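Long-range contacts in uncharacterized protein (Thermus thermophilus HB8, PDB 4WVA), which hydrolyses mannosylglycerate, a solute made by thermophiles under osmotic stress, to mannose and glycerate, and acts on glucosylglycerate as well: residues A[98-106]-A[157-165]; A[225-235]-A[284-295]. All coordinates share one frame; numbering follows the deposited sequence.

In the fold
The two contacts illustrate how chemistry follows position in an (alpha/alpha)6-barrel. Contact 1 lies deep in the fold, about 8 Å between its centre and the chain's centre, and joins two irregular loops at the probable substrate pocket through one buried carboxylate, a bridging water and apolar packing. Contact 2, about 18 Å out, pairs strands 232-233 and 283-288 by regular backbone bonds and meets a second subunit at its outer side. Both are largely buried and their centres are about 14 Å apart. They touch directly: V157 and P159 of contact 1 pack on F230 of contact 2, and S162 lies against D234, so the pocket loop rests on the residues that flank strand 232-233.

Contact 1. Residues A[98-106]-A[157-165]; sequences TSGITQPPV and VHPWESGMD
E161 reaches across to the loop 98-106 with its chain extended beyond CG, and its OE1 meets both I101 CB and T102 N. CG stands beside its own backbone N and anti to the carbonyl carbon (chi1 -60°), from where OE1 takes the backbone N-H of T102 on its anti lone pair. That bond is nearly straight, 2.9 Å from T102 N to E161 OE1 with 174° at the hydrogen. The other oxygen, OE2, is met almost along its C-O axis by V157 N, and R146 adds a salt bridge to OE1, so a buried carboxylate ties both loops to helix 121-146. The side chain of I101 runs obliquely across that of E161, its CB 3.3 Å from E161 OE1, while its CD1 touches W160 CB at 3.5 Å and stands at the edge of the indole, near its plane. T102 crosses E161 at about a right angle and brings CG2 alongside OE1; its OG1 turns to L69 O. T102 O, buried without a hydrogen-bond partner in the model, is approached by E161 CA at 3.3 Å in a CA-H...O contact. P104 sets CD 3.2 Å from E161 O and CG 3.3 Å from S162 O. Q103 gives its OE1 to W34 N, whereas NE2 donates to a water 3.1 Å away. The same water donates to W160 O and to D165 OD1, 2.8 Å from it. Q103 and G163 probably bind substrate, consistent with the Tris molecule bound to G163 O. The chemistry thus divides in two: a carboxylate held by R146 and two backbone N-H groups, probably ionised, fixes one loop against the other, and a single water links the Q103 side chain to D165, the probable proton donor.

Contact 2. Residues A[225-235]-A[284-295]; sequences YRQSPFKVVDV and YFSWDLVAGEPI
An antiparallel strand pair, 232-233 against 283-288, forms part of a small sheet; strand 283-288 turns back through 289-292 to pair with 293-294, with a G1 beta bulge where G292 and E293 both face D288. V233 and W287 make the hydrogen-bonded pair, with V233 N 2.8 Å from W287 O and W287 N 2.9 Å from V233 O. V232 faces D288 as the non-hydrogen-bonded pair. L289 N then binds K231 O at 2.9 Å. At the other end V235 N donates almost straight (170°) to S286 OG, 3.0 Å away. With OG pointing opposite its carbonyl carbon (chi1 -63°), S286 presents it to the start of helix 235-254. On one face V233 CG2 meets L289 CD1 obliquely at 3.8 Å, and V233 CB backs on W287 CB; on the other V232 CG1 lies 4.3 Å from I295 CD1. The side chains of V235 and Y284 cross at about a right angle, V235 CG2 touching Y284 CB. K231, bent at chi3 and chi4, passes over a face of Y225, and K231 NZ donates to Y225 O and, at 2.7 Å, to S228 O, closing the end of helix 221-227. D234 caps helix 235-254, D288 pairs with R176, F230 and I295 pack on helix 171-175, and Y225, W287 and L289 meet the second subunit.

Contact 1. Residues A[98-106]-A[157-165]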
loop_
_atom_site.group_PDB
_atom_site.type_symbol
_atom_site.label_atom_id
_atom_site.label_comp_id
_atom_site.label_asym_id
_atom_site.label_seq_id
_atom_site.Cartn_x
_atom_site.Cartn_y
_atom_site.Cartn_z
ATOM N N THR A 98 -36.726 -14.374 -5.669
ATOM C CA THR A 98 -35.689 -13.659 -4.906
ATOM C C THR A 98 -35.980 -12.161 -4.899
ATOM O O THR A 98 -36.836 -11.677 -5.635
ATOM C CB THR A 98 -34.269 -13.849 -5.500
ATOM O OG1 THR A 98 -34.121 -13.077 -6.702
ATOM C CG2 THR A 98 -33.933 -15.302 -5.796
ATOM N N SER A 99 -35.244 -11.415 -4.073
ATOM C CA SER A 99 -35.295 -9.953 -4.110
ATOM C C SER A 99 -34.546 -9.481 -5.361
ATOM O O SER A 99 -33.935 -10.266 -6.071
ATOM C CB SER A 99 -34.644 -9.360 -2.870
ATOM O OG SER A 99 -33.260 -9.689 -2.860
ATOM N N GLY A 100 -34.570 -8.182 -5.602
ATOM C CA GLY A 100 -33.957 -7.585 -6.773
ATOM C C GLY A 100 -32.855 -6.601 -6.432
ATOM O O GLY A 100 -32.497 -5.751 -7.264
ATOM N N ILE A 101 -32.314 -6.738 -5.219
ATOM C CA ILE A 101 -31.170 -5.945 -4.753
ATOM C C ILE A 101 -30.182 -6.902 -4.083
ATOM O O ILE A 101 -30.496 -8.067 -3.869
ATOM C CB ILE A 101 -31.585 -4.850 -3.759
ATOM C CG1 ILE A 101 -32.335 -5.449 -2.550
ATOM C CG2 ILE A 101 -32.428 -3.778 -4.451
ATOM C CD1 ILE A 101 -32.592 -4.482 -1.417
ATOM N N THR A 102 -28.988 -6.404 -3.751
ATOM C CA THR A 102 -27.936 -7.247 -3.191
ATOM C C THR A 102 -27.614 -6.875 -1.731
ATOM O O THR A 102 -28.396 -6.197 -1.069
ATOM C CB THR A 102 -26.703 -7.239 -4.125
ATOM O OG1 THR A 102 -25.794 -8.294 -3.774
ATOM C CG2 THR A 102 -25.994 -5.898 -4.158
ATOM N N GLN A 103 -26.487 -7.376 -1.221
ATOM C CA GLN A 103 -26.086 -7.117 0.176
ATOM C C GLN A 103 -24.567 -7.232 0.250
ATOM O O GLN A 103 -23.940 -7.659 -0.707
ATOM C CB GLN A 103 -26.738 -8.109 1.144
ATOM C CG GLN A 103 -27.761 -7.474 2.075
ATOM C CD GLN A 103 -28.250 -8.421 3.167
ATOM O OE1 GLN A 103 -27.928 -9.627 3.186
ATOM N NE2 GLN A 103 -29.026 -7.884 4.083
ATOM N N PRO A 104 -23.969 -6.870 1.399
ATOM C CA PRO A 104 -22.503 -6.851 1.404
ATOM C C PRO A 104 -21.881 -8.221 1.102
ATOM O O PRO A 104 -22.260 -9.230 1.716
ATOM C CB PRO A 104 -22.169 -6.384 2.829
ATOM C CG PRO A 104 -23.368 -5.578 3.223
ATOM C CD PRO A 104 -24.516 -6.346 2.659
ATOM N N PRO A 105 -20.913 -8.257 0.170
ATOM C CA PRO A 105 -20.446 -9.516 -0.402
ATOM C C PRO A 105 -19.360 -10.157 0.457
ATOM O O PRO A 105 -18.230 -10.290 0.030
ATOM C CB PRO A 105 -19.934 -9.094 -1.769
ATOM C CG PRO A 105 -19.474 -7.696 -1.585
ATOM C CD PRO A 105 -20.450 -7.088 -0.620
ATOM N N VAL A 106 -19.715 -10.530 1.685
ATOM C CA VAL A 106 -18.748 -11.149 2.588
ATOM C C VAL A 106 -18.495 -12.620 2.214
ATOM O O VAL A 106 -17.575 -13.254 2.728
ATOM C CB VAL A 106 -19.199 -10.977 4.047
ATOM C CG1 VAL A 106 -20.333 -11.890 4.350
ATOM C CG2 VAL A 106 -18.060 -11.262 5.024
ATOM N N VAL A 157 -27.970 1.212 -4.351
ATOM C CA VAL A 157 -29.146 1.976 -4.744
ATOM C C VAL A 157 -30.297 1.843 -3.749
ATOM O O VAL A 157 -31.341 2.480 -3.923
ATOM C CB VAL A 157 -29.585 1.593 -6.173
ATOM C CG1 VAL A 157 -28.464 1.939 -7.162
ATOM C CG2 VAL A 157 -29.953 0.117 -6.269
ATOM N N HIS A 158 -30.096 1.064 -2.684
ATOM C CA HIS A 158 -31.104 0.909 -1.666
ATOM C C HIS A 158 -30.395 0.763 -0.326
ATOM O O HIS A 158 -29.441 -0.005 -0.264
ATOM C CB HIS A 158 -31.947 -0.338 -1.962
ATOM C CG HIS A 158 -33.265 -0.336 -1.259
ATOM N ND1 HIS A 158 -33.367 -0.372 0.110
ATOM C CD2 HIS A 158 -34.532 -0.249 -1.730
ATOM C CE1 HIS A 158 -34.642 -0.298 0.463
ATOM N NE2 HIS A 158 -35.370 -0.241 -0.642
ATOM N N PRO A 159 -30.863 1.449 0.726
ATOM C CA PRO A 159 -30.232 1.294 2.049
ATOM C C PRO A 159 -30.187 -0.172 2.536
ATOM O O PRO A 159 -29.275 -0.553 3.285
ATOM C CB PRO A 159 -31.094 2.170 2.966
ATOM C CG PRO A 159 -32.377 2.374 2.218
ATOM C CD PRO A 159 -31.982 2.413 0.777
ATOM N N TRP A 160 -31.151 -0.992 2.124
ATOM C CA TRP A 160 -31.144 -2.427 2.454
ATOM C C TRP A 160 -29.857 -3.115 2.006
ATOM O O TRP A 160 -29.423 -4.082 2.644
ATOM C CB TRP A 160 -32.348 -3.179 1.854
ATOM C CG TRP A 160 -33.633 -3.038 2.656
ATOM C CD1 TRP A 160 -33.725 -2.869 3.991
ATOM C CD2 TRP A 160 -34.988 -3.134 2.170
ATOM N NE1 TRP A 160 -35.051 -2.824 4.382
ATOM C CE2 TRP A 160 -35.842 -2.970 3.278
ATOM C CE3 TRP A 160 -35.557 -3.316 0.902
ATOM C CZ2 TRP A 160 -37.237 -2.991 3.161
ATOM C CZ3 TRP A 160 -36.943 -3.316 0.787
ATOM C CH2 TRP A 160 -37.759 -3.165 1.909
ATOM N N GLU A 161 -29.250 -2.629 0.918
ATOM C CA GLU A 161 -28.055 -3.275 0.380
ATOM C C GLU A 161 -26.810 -3.104 1.252
ATOM O O GLU A 161 -25.866 -3.900 1.138
ATOM C CB GLU A 161 -27.753 -2.786 -1.024
ATOM C CG GLU A 161 -28.865 -3.064 -2.007
ATOM C CD GLU A 161 -28.479 -2.731 -3.421
ATOM O OE1 GLU A 161 -28.613 -3.605 -4.295
ATOM O OE2 GLU A 161 -28.007 -1.598 -3.643
ATOM N N SER A 162 -26.822 -2.104 2.121
ATOM C CA SER A 162 -25.781 -1.933 3.141
ATOM C C SER A 162 -25.851 -2.984 4.234
ATOM O O SER A 162 -24.892 -3.167 4.972
ATOM C CB SER A 162 -25.872 -0.556 3.785
ATOM O OG SER A 162 -27.005 -0.457 4.651
ATOM N N GLY A 163 -27.001 -3.656 4.363
ATOM C CA GLY A 163 -27.258 -4.500 5.520
ATOM C C GLY A 163 -27.542 -3.728 6.796
ATOM O O GLY A 163 -27.871 -4.334 7.823
ATOM N N MET A 164 -27.463 -2.399 6.728
ATOM C CA MET A 164 -27.564 -1.515 7.879
ATOM C C MET A 164 -28.704 -0.537 7.607
ATOM O O MET A 164 -28.537 0.675 7.424
ATOM C CB MET A 164 -26.239 -0.809 8.133
ATOM C CG MET A 164 -25.100 -1.785 8.300
ATOM S SD MET A 164 -23.558 -0.939 8.685
ATOM C CE MET A 164 -22.386 -2.297 8.734
ATOM N N ASP A 165 -29.897 -1.124 7.597
ATOM C CA ASP A 165 -31.049 -0.553 6.898
ATOM C C ASP A 165 -31.314 0.914 7.211
ATOM O O ASP A 165 -31.502 1.721 6.310
ATOM C CB ASP A 165 -32.332 -1.336 7.222
ATOM C CG ASP A 165 -32.206 -2.836 7.047
ATOM O OD1 ASP A 165 -31.145 -3.364 6.632
ATOM O OD2 ASP A 165 -33.218 -3.523 7.336
HETATM O O HOH W 1 -30.670 -5.349 4.726
#

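Contact 2. Residues A[225-235]-A[284-295]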
loop_
_atom_site.group_PDB
_atom_site.type_symbol
_atom_site.label_atom_id
_atom_site.label_comp_id
_atom_site.label_asym_id
_atom_site.label_seq_id
_atom_site.Cartn_x
_atom_site.Cartn_y
_atom_site.Cartn_z
ATOM N N TYR A 225 -29.339 2.624 -12.311
ATOM C CA TYR A 225 -28.222 3.536 -11.978
ATOM C C TYR A 225 -28.567 4.978 -12.340
ATOM O O TYR A 225 -28.315 5.919 -11.573
ATOM C CB TYR A 225 -26.895 3.109 -12.640
ATOM C CG TYR A 225 -25.713 3.824 -12.021
ATOM C CD1 TYR A 225 -25.416 5.147 -12.357
ATOM C CD2 TYR A 225 -24.932 3.204 -11.052
ATOM C CE1 TYR A 225 -24.364 5.819 -11.766
ATOM C CE2 TYR A 225 -23.869 3.874 -10.459
ATOM C CZ TYR A 225 -23.592 5.177 -10.810
ATOM O OH TYR A 225 -22.546 5.844 -10.199
ATOM N N ARG A 226 -29.160 5.163 -13.510
ATOM C CA ARG A 226 -29.472 6.508 -13.957
ATOM C C ARG A 226 -30.625 7.120 -13.182
ATOM O O ARG A 226 -30.595 8.309 -12.879
ATOM C CB ARG A 226 -29.735 6.534 -15.468
ATOM C CG ARG A 226 -28.502 6.213 -16.317
ATOM C CD ARG A 226 -27.200 6.794 -15.748
ATOM N NE ARG A 226 -26.035 6.549 -16.608
ATOM C CZ ARG A 226 -25.551 7.392 -17.521
ATOM N NH1 ARG A 226 -26.116 8.577 -17.738
ATOM N NH2 ARG A 226 -24.483 7.045 -18.232
ATOM N N GLN A 227 -31.621 6.312 -12.828
ATOM C CA GLN A 227 -32.852 6.859 -12.268
ATOM C C GLN A 227 -32.959 6.762 -10.750
ATOM O O GLN A 227 -33.776 7.459 -10.155
ATOM C CB GLN A 227 -34.069 6.203 -12.919
ATOM C CG GLN A 227 -34.144 6.417 -14.425
ATOM C CD GLN A 227 -35.489 5.986 -14.983
ATOM O OE1 GLN A 227 -36.535 6.331 -14.429
ATOM N NE2 GLN A 227 -35.469 5.196 -16.056
ATOM N N SER A 228 -32.158 5.939 -10.088
ATOM C CA SER A 228 -32.363 5.834 -8.646
ATOM C C SER A 228 -32.099 7.181 -7.973
ATOM O O SER A 228 -31.038 7.773 -8.174
ATOM C CB SER A 228 -31.496 4.756 -7.998
ATOM O OG SER A 228 -31.765 4.736 -6.605
ATOM N N PRO A 229 -33.058 7.679 -7.172
ATOM C CA PRO A 229 -32.814 8.870 -6.385
ATOM C C PRO A 229 -31.927 8.612 -5.161
ATOM O O PRO A 229 -31.633 9.556 -4.421
ATOM C CB PRO A 229 -34.216 9.294 -5.954
ATOM C CG PRO A 229 -34.960 8.009 -5.873
ATOM C CD PRO A 229 -34.419 7.142 -6.947
ATOM N N PHE A 230 -31.511 7.353 -4.957
ATOM C CA PHE A 230 -30.626 6.951 -3.848
ATOM C C PHE A 230 -29.429 6.285 -4.513
ATOM O O PHE A 230 -29.583 5.249 -5.156
ATOM C CB PHE A 230 -31.331 5.954 -2.910
ATOM C CG PHE A 230 -30.531 5.581 -1.683
ATOM C CD1 PHE A 230 -29.603 4.551 -1.720
ATOM C CD2 PHE A 230 -30.719 6.244 -0.489
ATOM C CE1 PHE A 230 -28.883 4.202 -0.583
ATOM C CE2 PHE A 230 -30.003 5.915 0.644
ATOM C CZ PHE A 230 -29.081 4.885 0.598
ATOM N N LYS A 231 -28.256 6.921 -4.428
ATOM C CA LYS A 231 -27.010 6.383 -4.982
ATOM C C LYS A 231 -25.892 6.721 -4.008
ATOM O O LYS A 231 -25.520 7.893 -3.852
ATOM C CB LYS A 231 -26.713 6.977 -6.364
ATOM C CG LYS A 231 -27.525 6.365 -7.482
ATOM C CD LYS A 231 -26.977 6.750 -8.846
ATOM C CE LYS A 231 -27.340 8.169 -9.239
ATOM N NZ LYS A 231 -28.771 8.268 -9.648
ATOM N N VAL A 232 -25.387 5.699 -3.316
ATOM C CA VAL A 232 -24.452 5.907 -2.235
ATOM C C VAL A 232 -23.261 4.969 -2.377
ATOM O O VAL A 232 -23.432 3.793 -2.732
ATOM C CB VAL A 232 -25.156 5.645 -0.892
ATOM C CG1 VAL A 232 -24.173 5.553 0.251
ATOM C CG2 VAL A 232 -26.164 6.748 -0.635
ATOM N N VAL A 233 -22.062 5.501 -2.131
ATOM C CA VAL A 233 -20.888 4.661 -1.929
ATOM C C VAL A 233 -20.821 4.379 -0.429
ATOM O O VAL A 233 -20.430 5.232 0.367
ATOM C CB VAL A 233 -19.580 5.306 -2.439
ATOM C CG1 VAL A 233 -18.387 4.430 -2.074
ATOM C CG2 VAL A 233 -19.660 5.523 -3.951
ATOM N N ASP A 234 -21.215 3.160 -0.048
ATOM C CA ASP A 234 -21.234 2.728 1.332
ATOM C C ASP A 234 -19.845 2.225 1.740
ATOM O O ASP A 234 -19.305 1.282 1.129
ATOM C CB ASP A 234 -22.281 1.618 1.509
ATOM C CG ASP A 234 -22.253 0.975 2.894
ATOM O OD1 ASP A 234 -21.770 1.587 3.871
ATOM O OD2 ASP A 234 -22.726 -0.189 2.991
ATOM N N VAL A 235 -19.285 2.814 2.784
ATOM C CA VAL A 235 -17.990 2.372 3.271
ATOM C C VAL A 235 -18.024 0.911 3.725
ATOM O O VAL A 235 -17.071 0.162 3.496
ATOM C CB VAL A 235 -17.417 3.290 4.383
ATOM C CG1 VAL A 235 -18.296 3.327 5.626
ATOM C CG2 VAL A 235 -16.010 2.868 4.740
ATOM N N TYR A 284 -13.681 7.281 8.330
ATOM C CA TYR A 284 -14.136 6.952 6.986
ATOM C C TYR A 284 -15.631 7.245 6.855
ATOM O O TYR A 284 -16.426 6.807 7.699
ATOM C CB TYR A 284 -13.933 5.479 6.665
ATOM C CG TYR A 284 -12.492 5.018 6.492
ATOM C CD1 TYR A 284 -11.871 5.079 5.263
ATOM C CD2 TYR A 284 -11.781 4.472 7.556
ATOM C CE1 TYR A 284 -10.576 4.609 5.079
ATOM C CE2 TYR A 284 -10.484 4.017 7.397
ATOM C CZ TYR A 284 -9.880 4.089 6.158
ATOM O OH TYR A 284 -8.586 3.625 6.011
ATOM N N PHE A 285 -16.000 7.940 5.788
ATOM C CA PHE A 285 -17.400 8.265 5.511
ATOM C C PHE A 285 -17.887 7.571 4.256
ATOM O O PHE A 285 -17.148 7.428 3.285
ATOM C CB PHE A 285 -17.576 9.773 5.286
ATOM C CG PHE A 285 -17.401 10.620 6.527
ATOM C CD1 PHE A 285 -17.830 10.185 7.765
ATOM C CD2 PHE A 285 -16.833 11.891 6.428
ATOM C CE1 PHE A 285 -17.676 10.987 8.897
ATOM C CE2 PHE A 285 -16.676 12.691 7.554
ATOM C CZ PHE A 285 -17.089 12.228 8.785
ATOM N N SER A 286 -19.167 7.197 4.260
ATOM C CA SER A 286 -19.852 6.882 3.023
ATOM C C SER A 286 -20.081 8.188 2.241
ATOM O O SER A 286 -20.045 9.287 2.824
ATOM C CB SER A 286 -21.184 6.198 3.330
ATOM O OG SER A 286 -20.993 4.951 3.994
ATOM N N TRP A 287 -20.286 8.052 0.929
ATOM C CA TRP A 287 -20.505 9.174 0.038
ATOM C C TRP A 287 -21.871 9.137 -0.632
ATOM O O TRP A 287 -22.337 8.091 -1.078
ATOM C CB TRP A 287 -19.429 9.231 -1.030
ATOM C CG TRP A 287 -18.064 9.601 -0.570
ATOM C CD1 TRP A 287 -17.668 9.998 0.673
ATOM C CD2 TRP A 287 -16.901 9.654 -1.392
ATOM N NE1 TRP A 287 -16.325 10.284 0.669
ATOM C CE2 TRP A 287 -15.837 10.079 -0.587
ATOM C CE3 TRP A 287 -16.654 9.356 -2.738
ATOM C CZ2 TRP A 287 -14.542 10.231 -1.084
ATOM C CZ3 TRP A 287 -15.369 9.505 -3.223
ATOM C CH2 TRP A 287 -14.332 9.931 -2.394
ATOM N N ASP A 288 -22.488 10.312 -0.721
ATOM C CA ASP A 288 -23.770 10.485 -1.383
ATOM C C ASP A 288 -23.512 11.011 -2.778
ATOM O O ASP A 288 -23.086 12.161 -2.937
ATOM C CB ASP A 288 -24.610 11.481 -0.578
ATOM C CG ASP A 288 -25.939 11.808 -1.224
ATOM O OD1 ASP A 288 -26.168 11.449 -2.395
ATOM O OD2 ASP A 288 -26.731 12.482 -0.519
ATOM N N LEU A 289 -23.754 10.179 -3.776
ATOM C CA LEU A 289 -23.410 10.539 -5.162
ATOM C C LEU A 289 -24.485 11.367 -5.842
ATOM O O LEU A 289 -24.227 11.952 -6.901
ATOM C CB LEU A 289 -23.088 9.321 -6.000
ATOM C CG LEU A 289 -21.879 8.471 -5.577
ATOM C CD1 LEU A 289 -21.663 7.364 -6.590
ATOM C CD2 LEU A 289 -20.617 9.283 -5.408
ATOM N N VAL A 290 -25.677 11.431 -5.255
ATOM C CA VAL A 290 -26.711 12.328 -5.783
ATOM C C VAL A 290 -26.346 13.772 -5.428
ATOM O O VAL A 290 -26.316 14.639 -6.303
ATOM C CB VAL A 290 -28.111 11.933 -5.264
ATOM C CG1 VAL A 290 -29.147 12.996 -5.615
ATOM C CG2 VAL A 290 -28.498 10.573 -5.824
ATOM N N ALA A 291 -26.033 14.016 -4.150
ATOM C CA ALA A 291 -25.564 15.319 -3.683
ATOM C C ALA A 291 -24.114 15.571 -4.105
ATOM O O ALA A 291 -23.681 16.721 -4.225
ATOM C CB ALA A 291 -25.678 15.414 -2.176
ATOM N N GLY A 292 -23.371 14.495 -4.353
ATOM C CA GLY A 292 -21.924 14.595 -4.640
ATOM C C GLY A 292 -21.094 15.015 -3.435
ATOM O O GLY A 292 -20.138 15.812 -3.577
ATOM N N GLU A 293 -21.429 14.470 -2.261
ATOM C CA GLU A 293 -20.833 14.883 -0.987
ATOM C C GLU A 293 -20.550 13.708 -0.079
ATOM O O GLU A 293 -21.363 12.785 -0.005
ATOM C CB GLU A 293 -21.823 15.733 -0.196
ATOM C CG GLU A 293 -22.219 17.006 -0.876
ATOM C CD GLU A 293 -23.284 17.754 -0.109
ATOM O OE1 GLU A 293 -23.737 17.298 0.973
ATOM O OE2 GLU A 293 -23.675 18.815 -0.607
ATOM N N PRO A 294 -19.465 13.784 0.698
ATOM C CA PRO A 294 -19.376 12.854 1.823
ATOM C C PRO A 294 -20.535 13.004 2.807
ATOM O O PRO A 294 -21.031 14.105 3.040
ATOM C CB PRO A 294 -18.048 13.227 2.484
ATOM C CG PRO A 294 -17.265 13.867 1.394
ATOM C CD PRO A 294 -18.284 14.655 0.618
ATOM N N ILE A 295 -20.972 11.884 3.371
ATOM C CA ILE A 295 -21.973 11.873 4.415
ATOM C C ILE A 295 -21.238 11.900 5.755
ATOM O O ILE A 295 -20.648 10.898 6.189
ATOM C CB ILE A 295 -22.853 10.614 4.328
ATOM C CG1 ILE A 295 -23.567 10.532 2.958
ATOM C CG2 ILE A 295 -23.843 10.595 5.493
ATOM C CD1 ILE A 295 -24.089 9.153 2.613
HETATM O O HOH W 2 -28.166 9.268 -2.689
#